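Local coordinates for protein prophenoloxidase b (Marsupenaeus japonicus, PDB 3WKY) that probably oxidises monophenols and o-diphenols once activated, as a hemolymph type 3 copper proenzyme that holds a dinuclear copper-oxygen cluster, at residues I101-H106 against A110-A115; M501-F506 against A543-H548; E433-D438 against T663-P668; Q269-R274 against M381-T386. All blocks are in the same frame, centred on the assembly; numbering follows the deposited sequence.

Interaction 1. Residues I101-H106 against A110-A115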
loop_
_atom_site.group_PDB
_atom_site.type_symbol
_atom_site.label_atom_id
_atom_site.label_comp_id
_atom_site.label_asym_id
_atom_site.label_seq_id
_atom_site.Cartn_x
_atom_site.Cartn_y
_atom_site.Cartn_z
ATOM N N ILE A 101 -52.048 0.389 -26.725
ATOM C CA ILE A 101 -51.793 0.221 -28.157
ATOM C C ILE A 101 -51.264 1.502 -28.806
ATOM O O ILE A 101 -50.340 1.457 -29.619
ATOM C CB ILE A 101 -53.067 -0.245 -28.897
ATOM C CG1 ILE A 101 -53.424 -1.678 -28.503
ATOM C CG2 ILE A 101 -52.881 -0.156 -30.406
ATOM C CD1 ILE A 101 -52.369 -2.691 -28.889
ATOM N N MET A 102 -51.834 2.645 -28.434
ATOM C CA MET A 102 -51.415 3.920 -29.012
ATOM C C MET A 102 -50.007 4.344 -28.584
ATOM O O MET A 102 -49.242 4.883 -29.389
ATOM C CB MET A 102 -52.415 5.033 -28.667
ATOM C CG MET A 102 -52.038 6.392 -29.250
ATOM S SD MET A 102 -53.326 7.655 -29.101
ATOM C CE MET A 102 -54.644 6.869 -30.032
ATOM N N VAL A 103 -49.668 4.099 -27.320
ATOM C CA VAL A 103 -48.420 4.615 -26.755
ATOM C C VAL A 103 -47.228 3.672 -26.970
ATOM O O VAL A 103 -46.071 4.088 -26.870
ATOM C CB VAL A 103 -48.583 4.943 -25.249
ATOM C CG1 VAL A 103 -48.467 3.684 -24.410
ATOM C CG2 VAL A 103 -47.560 5.965 -24.811
ATOM N N LYS A 104 -47.520 2.416 -27.290
ATOM C CA LYS A 104 -46.511 1.364 -27.346
ATOM C C LYS A 104 -45.325 1.663 -28.267
ATOM O O LYS A 104 -44.184 1.336 -27.928
ATOM C CB LYS A 104 -47.155 0.038 -27.744
ATOM C CG LYS A 104 -46.190 -1.123 -27.806
ATOM C CD LYS A 104 -46.889 -2.374 -28.291
ATOM C CE LYS A 104 -46.072 -3.611 -27.996
ATOM N NZ LYS A 104 -44.943 -3.859 -28.926
ATOM N N ASP A 105 -45.586 2.283 -29.418
ATOM C CA ASP A 105 -44.517 2.625 -30.363
ATOM C C ASP A 105 -43.623 3.770 -29.890
ATOM O O ASP A 105 -42.570 4.018 -30.474
ATOM C CB ASP A 105 -45.106 3.016 -31.727
ATOM C CG ASP A 105 -45.502 1.819 -32.565
ATOM O OD1 ASP A 105 -44.814 0.777 -32.497
ATOM O OD2 ASP A 105 -46.503 1.927 -33.309
ATOM N N HIS A 106 -44.045 4.469 -28.842
ATOM C CA HIS A 106 -43.427 5.731 -28.464
ATOM C C HIS A 106 -42.715 5.700 -27.119
ATOM O O HIS A 106 -42.129 6.703 -26.708
ATOM C CB HIS A 106 -44.489 6.828 -28.457
ATOM C CG HIS A 106 -45.256 6.910 -29.739
ATOM N ND1 HIS A 106 -44.864 7.714 -30.788
ATOM C CD2 HIS A 106 -46.366 6.255 -30.156
ATOM C CE1 HIS A 106 -45.713 7.566 -31.791
ATOM N NE2 HIS A 106 -46.632 6.685 -31.435
ATOM N N ALA A 110 -39.070 -1.735 -22.131
ATOM C CA ALA A 110 -38.972 -2.246 -20.762
ATOM C C ALA A 110 -39.750 -1.363 -19.788
ATOM O O ALA A 110 -40.370 -1.857 -18.843
ATOM C CB ALA A 110 -37.503 -2.397 -20.331
ATOM N N VAL A 111 -39.724 -0.057 -20.027
ATOM C CA VAL A 111 -40.524 0.879 -19.251
ATOM C C VAL A 111 -42.014 0.579 -19.471
ATOM O O VAL A 111 -42.806 0.577 -18.524
ATOM C CB VAL A 111 -40.185 2.341 -19.624
ATOM C CG1 VAL A 111 -41.239 3.318 -19.086
ATOM C CG2 VAL A 111 -38.791 2.713 -19.098
ATOM N N PHE A 112 -42.377 0.278 -20.716
ATOM C CA PHE A 112 -43.758 -0.098 -21.054
ATOM C C PHE A 112 -44.212 -1.334 -20.270
ATOM O O PHE A 112 -45.263 -1.316 -19.609
ATOM C CB PHE A 112 -43.874 -0.339 -22.565
ATOM C CG PHE A 112 -45.246 -0.765 -23.016
ATOM C CD1 PHE A 112 -46.253 0.176 -23.197
ATOM C CD2 PHE A 112 -45.524 -2.102 -23.272
ATOM C CE1 PHE A 112 -47.515 -0.208 -23.624
ATOM C CE2 PHE A 112 -46.789 -2.498 -23.693
ATOM C CZ PHE A 112 -47.785 -1.548 -23.868
ATOM N N LEU A 113 -43.419 -2.402 -20.340
ATOM C CA LEU A 113 -43.694 -3.632 -19.601
ATOM C C LEU A 113 -43.780 -3.434 -18.095
ATOM O O LEU A 113 -44.671 -3.990 -17.447
ATOM C CB LEU A 113 -42.651 -4.707 -19.926
ATOM C CG LEU A 113 -42.743 -5.260 -21.342
ATOM C CD1 LEU A 113 -41.625 -6.238 -21.602
ATOM C CD2 LEU A 113 -44.108 -5.933 -21.540
ATOM N N ALA A 114 -42.861 -2.657 -17.529
ATOM C CA ALA A 114 -42.869 -2.415 -16.083
ATOM C C ALA A 114 -44.155 -1.710 -15.666
ATOM O O ALA A 114 -44.806 -2.102 -14.695
ATOM C CB ALA A 114 -41.651 -1.590 -15.672
ATOM N N ALA A 115 -44.518 -0.671 -16.414
ATOM C CA ALA A 115 -45.751 0.077 -16.163
ATOM C C ALA A 115 -46.993 -0.824 -16.236
ATOM O O ALA A 115 -47.923 -0.684 -15.426
ATOM C CB ALA A 115 -45.867 1.259 -17.151
#
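Phe112 meets Val103 and Lys104 with CE1 as the nearest ring atom to both, and the contact is wholly apolar: no hydrogen bond joins residues 101-106 to 110-115. The first apolar pair is Val103 CG1 with Phe112 CE1 at 4.1 Å; this methyl lies at the ring edge, near its plane. The second contact comes from the aliphatic stem of Lys104. Its CB sits over one face of the ring, 4.1 Å from Phe112 CE1, and its CG is above the same face but displaced toward the rim. Phe112 reaches this place because CG is anti to its backbone N (chi1 179°), which carries the ring across to the other segment. The Lys104 chain stays extended until its last torsion, whose bend carries the amino end off from residues 110-115. Phe87 of helix 74-89 also packs on Phe112, and Leu57 on Val103. This is a buried contact between two consecutive helices, 93-103 and 109-122, joined by a short connection in the all-alpha domain of the hemocyanin family.

Interaction 2. Residues M501-F506 against A543-H548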
loop_
_atom_site.group_PDB
_atom_site.type_symbol
_atom_site.label_atom_id
_atom_site.label_comp_id
_atom_site.label_asym_id
_atom_site.label_seq_id
_atom_site.Cartn_x
_atom_site.Cartn_y
_atom_site.Cartn_z
ATOM N N MET A 501 -56.208 -18.891 16.595
ATOM C CA MET A 501 -54.771 -18.731 16.688
ATOM C C MET A 501 -54.120 -18.569 15.327
ATOM O O MET A 501 -54.697 -18.935 14.295
ATOM C CB MET A 501 -54.161 -19.909 17.427
ATOM C CG MET A 501 -54.341 -21.190 16.707
ATOM S SD MET A 501 -52.725 -21.885 16.437
ATOM C CE MET A 501 -53.042 -23.556 16.957
ATOM N N LYS A 502 -52.925 -17.989 15.339
ATOM C CA LYS A 502 -52.088 -17.914 14.147
ATOM C C LYS A 502 -50.862 -18.801 14.381
ATOM O O LYS A 502 -50.186 -18.678 15.402
ATOM C CB LYS A 502 -51.688 -16.466 13.870
ATOM C CG LYS A 502 -50.540 -16.319 12.866
ATOM C CD LYS A 502 -50.536 -14.931 12.230
ATOM C CE LYS A 502 -51.457 -14.898 11.022
ATOM N NZ LYS A 502 -51.515 -13.548 10.393
ATOM N N LEU A 503 -50.616 -19.735 13.467
ATOM C CA LEU A 503 -49.430 -20.573 13.549
ATOM C C LEU A 503 -48.308 -19.847 12.801
ATOM O O LEU A 503 -48.527 -19.308 11.717
ATOM C CB LEU A 503 -49.687 -21.935 12.925
ATOM C CG LEU A 503 -50.465 -22.889 13.841
ATOM C CD1 LEU A 503 -50.875 -24.140 13.082
ATOM C CD2 LEU A 503 -49.601 -23.247 15.042
ATOM N N ARG A 504 -47.123 -19.820 13.402
ATOM C CA ARG A 504 -45.983 -19.124 12.804
ATOM C C ARG A 504 -44.866 -20.130 12.767
ATOM O O ARG A 504 -44.412 -20.594 13.810
ATOM C CB ARG A 504 -45.590 -17.954 13.689
ATOM C CG ARG A 504 -46.706 -16.955 13.901
ATOM C CD ARG A 504 -46.303 -15.909 14.894
ATOM N NE ARG A 504 -47.402 -15.000 15.180
ATOM C CZ ARG A 504 -47.680 -13.905 14.486
ATOM N NH1 ARG A 504 -46.911 -13.542 13.455
ATOM N NH2 ARG A 504 -48.714 -13.158 14.837
ATOM N N ILE A 505 -44.424 -20.480 11.566
ATOM C CA ILE A 505 -43.474 -21.570 11.400
ATOM C C ILE A 505 -42.252 -21.069 10.633
ATOM O O ILE A 505 -42.405 -20.486 9.565
ATOM C CB ILE A 505 -44.125 -22.722 10.641
ATOM C CG1 ILE A 505 -45.365 -23.183 11.434
ATOM C CG2 ILE A 505 -43.139 -23.853 10.443
ATOM C CD1 ILE A 505 -45.924 -24.522 11.034
ATOM N N PHE A 506 -41.056 -21.280 11.190
ATOM C CA PHE A 506 -39.817 -20.751 10.579
ATOM C C PHE A 506 -38.745 -21.833 10.520
ATOM O O PHE A 506 -38.750 -22.767 11.325
ATOM C CB PHE A 506 -39.294 -19.536 11.368
ATOM C CG PHE A 506 -40.158 -18.311 11.243
ATOM C CD1 PHE A 506 -41.249 -18.120 12.077
ATOM C CD2 PHE A 506 -39.884 -17.349 10.277
ATOM C CE1 PHE A 506 -42.053 -16.987 11.951
ATOM C CE2 PHE A 506 -40.680 -16.218 10.150
ATOM C CZ PHE A 506 -41.760 -16.034 10.991
ATOM N N ALA A 543 -56.410 -30.593 19.068
ATOM C CA ALA A 543 -56.691 -30.438 17.641
ATOM C C ALA A 543 -55.450 -30.749 16.819
ATOM O O ALA A 543 -54.318 -30.593 17.294
ATOM C CB ALA A 543 -57.201 -29.034 17.330
ATOM N N TYR A 544 -55.676 -31.210 15.595
ATOM C CA TYR A 544 -54.602 -31.480 14.652
ATOM C C TYR A 544 -54.772 -30.526 13.488
ATOM O O TYR A 544 -55.855 -30.439 12.902
ATOM C CB TYR A 544 -54.663 -32.929 14.164
ATOM C CG TYR A 544 -54.681 -33.941 15.290
ATOM C CD1 TYR A 544 -53.505 -34.330 15.913
ATOM C CD2 TYR A 544 -55.876 -34.502 15.734
ATOM C CE1 TYR A 544 -53.510 -35.242 16.946
ATOM C CE2 TYR A 544 -55.886 -35.422 16.767
ATOM C CZ TYR A 544 -54.700 -35.786 17.369
ATOM O OH TYR A 544 -54.688 -36.698 18.396
ATOM N N ILE A 545 -53.717 -29.784 13.165
ATOM C CA ILE A 545 -53.781 -28.843 12.054
ATOM C C ILE A 545 -52.751 -29.277 11.020
ATOM O O ILE A 545 -51.557 -29.375 11.323
ATOM C CB ILE A 545 -53.507 -27.394 12.497
ATOM C CG1 ILE A 545 -54.552 -26.933 13.514
ATOM C CG2 ILE A 545 -53.523 -26.465 11.302
ATOM C CD1 ILE A 545 -54.008 -26.765 14.907
ATOM N N THR A 546 -53.228 -29.555 9.811
ATOM C CA THR A 546 -52.397 -30.101 8.749
ATOM C C THR A 546 -52.334 -29.103 7.603
ATOM O O THR A 546 -53.368 -28.598 7.161
ATOM C CB THR A 546 -52.986 -31.418 8.214
ATOM O OG1 THR A 546 -52.866 -32.435 9.215
ATOM C CG2 THR A 546 -52.255 -31.863 6.951
ATOM N N ARG A 547 -51.122 -28.808 7.135
ATOM C CA ARG A 547 -50.941 -27.905 6.011
ATOM C C ARG A 547 -50.122 -28.570 4.926
ATOM O O ARG A 547 -49.144 -29.268 5.210
ATOM C CB ARG A 547 -50.236 -26.620 6.460
ATOM C CG ARG A 547 -51.125 -25.695 7.264
ATOM C CD ARG A 547 -51.996 -24.846 6.361
ATOM N NE ARG A 547 -51.294 -23.633 5.944
ATOM C CZ ARG A 547 -51.872 -22.596 5.347
ATOM N NH1 ARG A 547 -53.170 -22.618 5.084
ATOM N NH2 ARG A 547 -51.150 -21.529 5.014
ATOM N N HIS A 548 -50.520 -28.355 3.677
ATOM C CA HIS A 548 -49.791 -28.856 2.511
ATOM C C HIS A 548 -48.816 -27.778 2.068
ATOM O O HIS A 548 -49.092 -26.594 2.239
ATOM C CB HIS A 548 -50.755 -29.149 1.358
ATOM C CG HIS A 548 -50.111 -29.824 0.180
ATOM N ND1 HIS A 548 -49.381 -29.139 -0.765
ATOM C CD2 HIS A 548 -50.104 -31.124 -0.200
ATOM C CE1 HIS A 548 -48.939 -29.991 -1.678
ATOM N NE2 HIS A 548 -49.367 -31.197 -1.362
#
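The strand segments 501-506 and 543-548 come closest at Leu503 and Ile545, whose CA atoms are 9.5 Å apart, and no hydrogen bond links them, the spacing of strands facing each other from two layers. Ile545 does all the bridging on its side, with one branch for each partner. Its CD1 meets Met501 CE at 3.9 Å, and its CG2 meets Leu503 CD1, also at 3.9 Å; both pairs approach tip to tip. The division of labour follows from the first torsion of Ile545 (chi1 -61°), which sets CG1 beside the backbone N and CG2 anti to it. This is sandwich packing within the Ig-like domain: strand 501-509 belongs to the larger mixed sheet, strand 541-548 to the edge of the three-stranded antiparallel one. Met501 gets to the interface by a chain bent at both chi2 and chi3, and it rests on Val491 as well. Two residues on from Ile545, Arg547 makes a second link between the layers, by a salt bridge with Asp531 and a cation-pi contact with Phe533.

Interaction 3. Residues E433-D438 against T663-P668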
loop_
_atom_site.group_PDB
_atom_site.type_symbol
_atom_site.label_atom_id
_atom_site.label_comp_id
_atom_site.label_asym_id
_atom_site.label_seq_id
_atom_site.Cartn_x
_atom_site.Cartn_y
_atom_site.Cartn_z
ATOM N N GLU A 433 -44.761 -36.109 0.632
ATOM C CA GLU A 433 -45.805 -36.810 -0.104
ATOM C C GLU A 433 -45.192 -37.820 -1.074
ATOM O O GLU A 433 -43.991 -37.783 -1.349
ATOM C CB GLU A 433 -46.677 -35.810 -0.871
ATOM C CG GLU A 433 -48.182 -35.943 -0.614
ATOM C CD GLU A 433 -48.580 -35.614 0.817
ATOM O OE1 GLU A 433 -49.079 -34.494 1.066
ATOM O OE2 GLU A 433 -48.405 -36.477 1.700
ATOM N N HIS A 434 -46.018 -38.729 -1.587
ATOM C CA HIS A 434 -45.571 -39.697 -2.586
ATOM C C HIS A 434 -45.085 -38.983 -3.837
ATOM O O HIS A 434 -45.767 -38.099 -4.354
ATOM C CB HIS A 434 -46.710 -40.651 -2.966
ATOM C CG HIS A 434 -46.429 -41.466 -4.193
ATOM N ND1 HIS A 434 -46.763 -41.042 -5.462
ATOM C CD2 HIS A 434 -45.838 -42.674 -4.344
ATOM C CE1 HIS A 434 -46.388 -41.952 -6.342
ATOM N NE2 HIS A 434 -45.827 -42.955 -5.690
ATOM N N TRP A 435 -43.911 -39.363 -4.328
ATOM C CA TRP A 435 -43.382 -38.751 -5.540
ATOM C C TRP A 435 -42.708 -39.753 -6.472
ATOM O O TRP A 435 -42.503 -39.471 -7.654
ATOM C CB TRP A 435 -42.440 -37.580 -5.212
ATOM C CG TRP A 435 -41.229 -37.953 -4.404
ATOM C CD1 TRP A 435 -41.115 -37.948 -3.043
ATOM C CD2 TRP A 435 -39.952 -38.351 -4.913
ATOM N NE1 TRP A 435 -39.844 -38.327 -2.676
ATOM C CE2 TRP A 435 -39.113 -38.582 -3.807
ATOM C CE3 TRP A 435 -39.436 -38.534 -6.202
ATOM C CZ2 TRP A 435 -37.789 -38.997 -3.948
ATOM C CZ3 TRP A 435 -38.127 -38.950 -6.339
ATOM C CH2 TRP A 435 -37.318 -39.175 -5.220
ATOM N N ILE A 436 -42.359 -40.921 -5.945
ATOM C CA ILE A 436 -41.807 -41.974 -6.790
ATOM C C ILE A 436 -42.289 -43.350 -6.319
ATOM O O ILE A 436 -42.287 -43.643 -5.121
ATOM C CB ILE A 436 -40.257 -41.908 -6.881
ATOM C CG1 ILE A 436 -39.748 -42.842 -7.981
ATOM C CG2 ILE A 436 -39.600 -42.215 -5.532
ATOM C CD1 ILE A 436 -38.235 -42.850 -8.141
ATOM N N ASP A 437 -42.736 -44.175 -7.263
ATOM C CA ASP A 437 -43.248 -45.499 -6.926
ATOM C C ASP A 437 -42.215 -46.314 -6.152
ATOM O O ASP A 437 -41.019 -46.195 -6.422
ATOM C CB ASP A 437 -43.662 -46.251 -8.196
ATOM C CG ASP A 437 -44.991 -45.772 -8.750
ATOM O OD1 ASP A 437 -45.841 -45.331 -7.949
ATOM O OD2 ASP A 437 -45.185 -45.843 -9.984
ATOM N N ASP A 438 -42.703 -47.074 -5.165
ATOM C CA ASP A 438 -41.885 -47.994 -4.368
ATOM C C ASP A 438 -40.958 -47.311 -3.365
ATOM O O ASP A 438 -40.021 -47.921 -2.841
ATOM C CB ASP A 438 -41.097 -48.952 -5.264
ATOM C CG ASP A 438 -41.997 -49.879 -6.048
ATOM O OD1 ASP A 438 -42.949 -50.421 -5.447
ATOM O OD2 ASP A 438 -41.759 -50.057 -7.262
ATOM N N THR A 663 -32.370 -33.582 2.205
ATOM C CA THR A 663 -31.387 -34.382 1.493
ATOM C C THR A 663 -31.482 -34.139 -0.003
ATOM O O THR A 663 -32.541 -34.321 -0.599
ATOM C CB THR A 663 -31.590 -35.880 1.793
ATOM O OG1 THR A 663 -31.273 -36.131 3.167
ATOM C CG2 THR A 663 -30.695 -36.748 0.906
ATOM N N HIS A 664 -30.380 -33.695 -0.609
ATOM C CA HIS A 664 -30.349 -33.469 -2.043
ATOM C C HIS A 664 -30.005 -34.761 -2.765
ATOM O O HIS A 664 -29.022 -35.421 -2.429
ATOM C CB HIS A 664 -29.304 -32.394 -2.410
ATOM C CG HIS A 664 -29.204 -32.133 -3.881
ATOM N ND1 HIS A 664 -30.190 -31.482 -4.589
ATOM C CD2 HIS A 664 -28.239 -32.441 -4.780
ATOM C CE1 HIS A 664 -29.838 -31.398 -5.862
ATOM N NE2 HIS A 664 -28.659 -31.974 -6.004
ATOM N N LEU A 665 -30.807 -35.101 -3.772
ATOM C CA LEU A 665 -30.577 -36.293 -4.578
ATOM C C LEU A 665 -30.029 -35.926 -5.955
ATOM O O LEU A 665 -30.731 -35.312 -6.770
ATOM C CB LEU A 665 -31.886 -37.080 -4.737
ATOM C CG LEU A 665 -32.555 -37.539 -3.438
ATOM C CD1 LEU A 665 -33.972 -38.093 -3.683
ATOM C CD2 LEU A 665 -31.687 -38.564 -2.734
ATOM N N ARG A 666 -28.775 -36.296 -6.207
ATOM C CA ARG A 666 -28.159 -36.114 -7.518
ATOM C C ARG A 666 -28.857 -36.988 -8.569
ATOM O O ARG A 666 -28.927 -36.636 -9.746
ATOM C CB ARG A 666 -26.665 -36.446 -7.446
ATOM C CG ARG A 666 -25.970 -36.451 -8.799
ATOM C CD ARG A 666 -24.481 -36.765 -8.699
ATOM N NE ARG A 666 -23.675 -35.577 -8.424
ATOM C CZ ARG A 666 -23.406 -34.628 -9.318
ATOM N NH1 ARG A 666 -23.891 -34.708 -10.553
ATOM N NH2 ARG A 666 -22.659 -33.589 -8.973
ATOM N N ASP A 667 -29.387 -38.120 -8.116
ATOM C CA ASP A 667 -30.109 -39.061 -8.967
ATOM C C ASP A 667 -31.307 -39.567 -8.166
ATOM O O ASP A 667 -31.163 -40.444 -7.311
ATOM C CB ASP A 667 -29.185 -40.219 -9.353
ATOM C CG ASP A 667 -29.922 -41.369 -10.019
ATOM O OD1 ASP A 667 -30.987 -41.136 -10.632
ATOM O OD2 ASP A 667 -29.424 -42.513 -9.926
ATOM N N PRO A 668 -32.494 -38.994 -8.422
ATOM C CA PRO A 668 -33.667 -39.255 -7.579
ATOM C C PRO A 668 -34.025 -40.743 -7.481
ATOM O O PRO A 668 -34.560 -41.185 -6.458
ATOM C CB PRO A 668 -34.782 -38.476 -8.280
ATOM C CG PRO A 668 -34.063 -37.373 -9.030
ATOM C CD PRO A 668 -32.762 -37.986 -9.464
#
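A backbone carbonyl is the nearest neighbour of the Trp435 ring across this contact: Pro668 O lies 3.6 Å from Trp435 CH2, at the ring edge and near its plane, with no hydrogen bond formed. The remaining contacts of the six-membered part are apolar. Pro668 CB is 3.9 Å from Trp435 CZ3, the two side chains crossing at about a right angle, while Leu665 CD1 approaches obliquely, 3.8 Å from Trp435 CH2 and nearly as close to CZ2. Trp435 places its CG between the backbone N and the carbonyl carbon (chi1 61°), turning the indole toward residues 663-668. Ile436 CG2, from the same segment, covers part of one face, 3.6 Å above the plane. At the other end of the indole, NE1 is hydrogen-bonded to Glu432 OE1, which helps to fix the rotation of the ring. Cutting the indole back to an alanine is likely to open a gap beside Leu665 and Pro668 and leave Glu432 OE1 without its N-H partner. The contact joins the loop after strand 424-432 to the chain leaving strand 655-664, and its chemistry implies adhesion by apolar cover, probably helped by the slightly positive C-H edge of the ring facing Pro668 O.

Interaction 4. Residues Q269-R274 against M381-T386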
loop_
_atom_site.group_PDB
_atom_site.type_symbol
_atom_site.label_atom_id
_atom_site.label_comp_id
_atom_site.label_asym_id
_atom_site.label_seq_id
_atom_site.Cartn_x
_atom_site.Cartn_y
_atom_site.Cartn_z
ATOM N N GLN A 269 -28.208 -5.189 -27.230
ATOM C CA GLN A 269 -27.320 -4.584 -26.248
ATOM C C GLN A 269 -26.869 -5.591 -25.183
ATOM O O GLN A 269 -27.657 -5.952 -24.305
ATOM C CB GLN A 269 -28.048 -3.420 -25.581
ATOM C CG GLN A 269 -28.396 -2.292 -26.531
ATOM C CD GLN A 269 -27.502 -1.080 -26.332
ATOM O OE1 GLN A 269 -27.653 -0.337 -25.356
ATOM N NE2 GLN A 269 -26.559 -0.878 -27.252
ATOM N N GLU A 270 -25.611 -6.034 -25.260
ATOM C CA GLU A 270 -25.063 -6.962 -24.266
ATOM C C GLU A 270 -24.829 -6.268 -22.922
ATOM O O GLU A 270 -24.240 -5.189 -22.888
ATOM C CB GLU A 270 -23.751 -7.573 -24.760
ATOM C CG GLU A 270 -23.041 -8.390 -23.681
ATOM C CD GLU A 270 -21.924 -9.274 -24.205
ATOM O OE1 GLU A 270 -20.789 -9.168 -23.679
ATOM O OE2 GLU A 270 -22.182 -10.090 -25.118
ATOM N N TRP A 271 -25.293 -6.877 -21.827
ATOM C CA TRP A 271 -25.139 -6.290 -20.507
ATOM C C TRP A 271 -23.656 -6.216 -20.152
ATOM O O TRP A 271 -22.889 -7.149 -20.420
ATOM C CB TRP A 271 -25.856 -7.129 -19.436
ATOM C CG TRP A 271 -27.367 -7.082 -19.531
ATOM C CD1 TRP A 271 -28.158 -7.781 -20.402
ATOM C CD2 TRP A 271 -28.258 -6.295 -18.720
ATOM N NE1 TRP A 271 -29.482 -7.466 -20.191
ATOM C CE2 TRP A 271 -29.573 -6.567 -19.162
ATOM C CE3 TRP A 271 -28.070 -5.396 -17.662
ATOM C CZ2 TRP A 271 -30.693 -5.962 -18.585
ATOM C CZ3 TRP A 271 -29.179 -4.790 -17.100
ATOM C CH2 TRP A 271 -30.479 -5.077 -17.563
ATOM N N SER A 272 -23.271 -5.122 -19.512
ATOM C CA SER A 272 -21.905 -4.965 -19.034
ATOM C C SER A 272 -21.586 -6.012 -17.977
ATOM O O SER A 272 -22.476 -6.497 -17.271
ATOM C CB SER A 272 -21.709 -3.564 -18.466
ATOM O OG SER A 272 -21.789 -2.614 -19.521
ATOM N N SER A 273 -20.310 -6.364 -17.887
ATOM C CA SER A 273 -19.836 -7.309 -16.883
ATOM C C SER A 273 -19.024 -6.543 -15.841
ATOM O O SER A 273 -18.811 -5.334 -15.966
ATOM C CB SER A 273 -18.950 -8.362 -17.544
ATOM O OG SER A 273 -19.662 -9.097 -18.531
ATOM N N ARG A 274 -18.552 -7.250 -14.826
ATOM C CA ARG A 274 -17.702 -6.633 -13.823
ATOM C C ARG A 274 -16.566 -7.590 -13.532
ATOM O O ARG A 274 -16.801 -8.714 -13.111
ATOM C CB ARG A 274 -18.472 -6.358 -12.525
ATOM C CG ARG A 274 -17.620 -5.604 -11.476
ATOM C CD ARG A 274 -18.352 -5.438 -10.138
ATOM N NE ARG A 274 -18.612 -6.742 -9.516
ATOM C CZ ARG A 274 -19.782 -7.384 -9.526
ATOM N NH1 ARG A 274 -20.849 -6.848 -10.110
ATOM N NH2 ARG A 274 -19.881 -8.575 -8.941
ATOM N N MET A 381 -26.874 -5.464 -11.910
ATOM C CA MET A 381 -27.324 -4.897 -10.628
ATOM C C MET A 381 -28.239 -3.690 -10.824
ATOM O O MET A 381 -28.943 -3.290 -9.899
ATOM C CB MET A 381 -26.137 -4.500 -9.740
ATOM C CG MET A 381 -25.545 -5.675 -8.983
ATOM S SD MET A 381 -26.667 -6.308 -7.699
ATOM C CE MET A 381 -26.477 -5.065 -6.425
ATOM N N GLY A 382 -28.228 -3.124 -12.030
ATOM C CA GLY A 382 -29.059 -1.969 -12.339
ATOM C C GLY A 382 -30.535 -2.267 -12.643
ATOM O O GLY A 382 -31.315 -1.335 -12.836
ATOM N N ALA A 383 -30.930 -3.540 -12.673
ATOM C CA ALA A 383 -32.306 -3.890 -13.078
ATOM C C ALA A 383 -32.903 -4.946 -12.165
ATOM O O ALA A 383 -32.219 -5.904 -11.817
ATOM C CB ALA A 383 -32.312 -4.388 -14.515
ATOM N N VAL A 384 -34.180 -4.805 -11.798
ATOM C CA VAL A 384 -34.754 -5.726 -10.810
ATOM C C VAL A 384 -34.927 -7.142 -11.318
ATOM O O VAL A 384 -34.915 -8.089 -10.532
ATOM C CB VAL A 384 -36.095 -5.217 -10.196
ATOM C CG1 VAL A 384 -35.844 -4.026 -9.279
ATOM C CG2 VAL A 384 -37.089 -4.841 -11.289
ATOM N N GLU A 385 -35.110 -7.301 -12.622
ATOM C CA GLU A 385 -35.329 -8.642 -13.149
ATOM C C GLU A 385 -34.027 -9.402 -13.368
ATOM O O GLU A 385 -34.058 -10.598 -13.671
ATOM C CB GLU A 385 -36.193 -8.617 -14.426
ATOM C CG GLU A 385 -35.504 -8.065 -15.681
ATOM C CD GLU A 385 -35.411 -6.547 -15.735
ATOM O OE1 GLU A 385 -35.638 -5.849 -14.717
ATOM O OE2 GLU A 385 -35.102 -6.033 -16.827
ATOM N N THR A 386 -32.883 -8.729 -13.193
ATOM C CA THR A 386 -31.585 -9.386 -13.392
ATOM C C THR A 386 -30.605 -9.328 -12.201
ATOM O O THR A 386 -29.630 -10.075 -12.177
ATOM C CB THR A 386 -30.828 -8.795 -14.614
ATOM O OG1 THR A 386 -30.680 -7.379 -14.445
ATOM C CG2 THR A 386 -31.567 -9.095 -15.934
#
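Trp271 bridges to Ala383 and Thr386 with the far part of its indole. From CB, which points toward residues 381-386, the side chain runs with CG beside the backbone N (chi1 -70°) and brings the six-membered ring forward. CZ2 is the first atom to meet the other loop, 4.2 Å from Thr386 CG2, a methyl lying above the ring and offset toward its rim. CZ3 is 4.0 Å from Thr386 OG1 and 4.1 Å from Ala383 CB. At the tip, CH2 packs closest, 3.6 Å from Ala383 CB, which comes in obliquely, and 3.9 Å from Thr386 OG1, which sits over the face. That hydroxyl is hydrogen-bonded to Val380 O. A serine in place of Trp271 would probably leave a gap between the loops and take the cover from Ala383 and Thr386. The loop it packs on is second-shell structure of the type 3 copper site: Met381 O and Val384 O are hydrogen-bonded to ND1 of His361 and His199, both in the pocket of the copper-oxygen cluster, about 9 Å from the Ala383 side chain.

In the fold
Along the chain the order is interaction 1, in the all-alpha domain; interaction 4, in the copper-containing domain; and then interactions 3 and 2, where residues 433-438 open, 501-506 pack against 543-548, and 663-668 close. Interactions 1 and 4 have centres about 21 Å apart and nearest atoms about 6 Å apart, consistent with the all-alpha and copper-containing parts lying side by side. Interactions 2 and 3 are about 25 Å apart between centres and share the larger mixed sheet through strands 501-509 and 655-664. Interactions 2 and 4 have centres about 41 Å apart, on opposite sides of the chain's centre. Helical packing and copper-site support therefore occupy one side, the Ig-like sandwich the other.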